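Side-chain contact in putative Oleoyl-[acyl-carrier protein] thioesterase (Lactobacillus plantarum, PDB 2OWN), which probably hydrolyses the thioester of oleoyl-acyl-carrier protein, releasing the free fatty acid: residues 16-21 / 35-40. Sequence-based numbering, arbitrary orientation.
Sequences HRITYY and IDIAVL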
# COMPACT_ATOMS: atom_id res chain seq x y z
N HIS B 16 14.82 6.81 -1.17
CA HIS B 16 13.75 5.82 -1.03
C HIS B 16 13.83 4.79 -2.16
O HIS B 16 13.83 5.17 -3.33
CB HIS B 16 12.35 6.45 -1.01
CG HIS B 16 11.24 5.45 -0.86
ND1 HIS B 16 10.84 4.97 0.37
CD2 HIS B 16 10.49 4.81 -1.78
CE1 HIS B 16 9.89 4.08 0.19
NE2 HIS B 16 9.65 3.96 -1.10
N ARG B 17 13.81 3.52 -1.77
CA ARG B 17 13.83 2.39 -2.67
C ARG B 17 12.36 2.10 -2.97
O ARG B 17 11.59 1.75 -2.05
CB ARG B 17 14.58 1.21 -2.04
CG ARG B 17 14.58 -0.10 -2.79
CD ARG B 17 13.32 -0.95 -2.56
NE ARG B 17 13.48 -2.17 -3.29
CZ ARG B 17 14.06 -3.28 -2.85
NH1 ARG B 17 14.57 -3.42 -1.60
NH2 ARG B 17 14.11 -4.30 -3.69
N ILE B 18 11.99 2.17 -4.25
CA ILE B 18 10.62 1.88 -4.71
C ILE B 18 10.48 0.36 -4.73
O ILE B 18 11.26 -0.31 -5.42
CB ILE B 18 10.35 2.45 -6.12
CG1 ILE B 18 10.50 3.98 -6.16
CG2 ILE B 18 8.92 2.07 -6.64
CD1 ILE B 18 9.45 4.78 -5.38
N THR B 19 9.54 -0.17 -3.95
CA THR B 19 9.27 -1.61 -3.85
C THR B 19 8.22 -2.02 -4.87
O THR B 19 7.47 -1.17 -5.36
CB THR B 19 8.79 -2.01 -2.43
OG1 THR B 19 7.53 -1.38 -2.14
CG2 THR B 19 9.81 -1.60 -1.37
N TYR B 20 8.16 -3.33 -5.17
CA TYR B 20 7.16 -3.91 -6.11
C TYR B 20 5.70 -3.59 -5.64
O TYR B 20 4.83 -3.30 -6.48
CB TYR B 20 7.37 -5.45 -6.30
CG TYR B 20 6.97 -6.27 -5.09
CD1 TYR B 20 7.86 -6.51 -4.03
CD2 TYR B 20 5.62 -6.73 -4.96
CE1 TYR B 20 7.44 -7.21 -2.88
CE2 TYR B 20 5.19 -7.41 -3.82
CZ TYR B 20 6.11 -7.65 -2.79
OH TYR B 20 5.69 -8.32 -1.71
N TYR B 21 5.48 -3.64 -4.32
CA TYR B 21 4.16 -3.37 -3.69
C TYR B 21 3.73 -1.90 -3.71
O TYR B 21 2.56 -1.62 -3.49
CB TYR B 21 4.03 -4.01 -2.30
CG TYR B 21 4.97 -3.55 -1.21
CD1 TYR B 21 4.65 -2.46 -0.37
CD2 TYR B 21 6.19 -4.23 -0.99
CE1 TYR B 21 5.53 -2.05 0.68
CE2 TYR B 21 7.08 -3.84 0.05
CZ TYR B 21 6.74 -2.75 0.88
OH TYR B 21 7.60 -2.40 1.88
N ILE B 35 2.57 10.42 -3.57
CA ILE B 35 2.15 11.29 -2.43
C ILE B 35 2.66 10.72 -1.10
O ILE B 35 3.11 11.50 -0.25
CB ILE B 35 0.60 11.53 -2.40
CG1 ILE B 35 0.15 12.27 -3.66
CG2 ILE B 35 0.16 12.30 -1.16
CD1 ILE B 35 0.76 13.66 -3.88
N ASP B 36 2.59 9.39 -0.93
CA ASP B 36 3.11 8.69 0.28
C ASP B 36 4.57 9.06 0.63
O ASP B 36 4.86 9.45 1.77
CB ASP B 36 2.99 7.15 0.19
CG ASP B 36 1.60 6.59 0.48
OD1 ASP B 36 0.74 7.22 1.14
OD2 ASP B 36 1.40 5.41 0.09
N ILE B 37 5.45 8.96 -0.38
CA ILE B 37 6.90 9.27 -0.22
C ILE B 37 7.18 10.78 -0.09
O ILE B 37 8.14 11.15 0.58
CB ILE B 37 7.81 8.56 -1.28
CG1 ILE B 37 7.64 9.13 -2.71
CG2 ILE B 37 7.58 7.03 -1.22
CD1 ILE B 37 8.43 8.37 -3.78
N ALA B 38 6.37 11.63 -0.75
CA ALA B 38 6.49 13.11 -0.63
C ALA B 38 6.18 13.53 0.82
O ALA B 38 6.98 14.25 1.43
CB ALA B 38 5.56 13.83 -1.60
N VAL B 39 5.05 13.03 1.34
CA VAL B 39 4.60 13.27 2.74
C VAL B 39 5.57 12.64 3.77
O VAL B 39 5.75 13.22 4.85
CB VAL B 39 3.10 12.85 2.93
CG1 VAL B 39 2.66 12.79 4.42
CG2 VAL B 39 2.20 13.79 2.13
N LEU B 40 6.18 11.48 3.44
CA LEU B 40 7.20 10.80 4.28
C LEU B 40 8.40 11.74 4.47
O LEU B 40 8.88 11.86 5.59
CB LEU B 40 7.68 9.47 3.67
CG LEU B 40 8.70 8.62 4.46
CD1 LEU B 40 8.09 8.14 5.78
CD2 LEU B 40 9.17 7.45 3.63
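The methyl CG2 of I37 sits over one face of the H16 imidazole. CG2 of I37 lies 3.8 Å from the centroid of the H16 ring and 14° off its normal, which meets the geometry of a CH-pi contact. The methyl is displaced somewhat toward the rim, with CG2 of I37 3.7 Å from both CD2 and NE2 of H16. With CG anti to the backbone N (chi1 -180°), the H16 ring continues the direction of CB and is carried out to the helix. L40 adds a looser approach, its CD2 coming obliquely to within 4.4 Å of ND1 of H16. On the other branch of I37, CD1 meets CD1 of I18 at 4.1 Å, and this I18 methyl also lies in the ring plane at the imidazole edge. Further out, NE2 of H16 hydrogen-bonds to OE1 of E22, which helps fix the ring's rotation, while I84 on strand 81-91 touches both H16 and I37. Replacing H16 by alanine is likely to leave CG2 of I37 without the face it packs on and OE1 of E22 without its NE2 partner. CH-pi and methyl packing thus join the end of strand 12-17 to helix 31-48 of the N-terminal hotdog domain, the imidazole giving a face to I37 while NE2 at its rim bonds to E22.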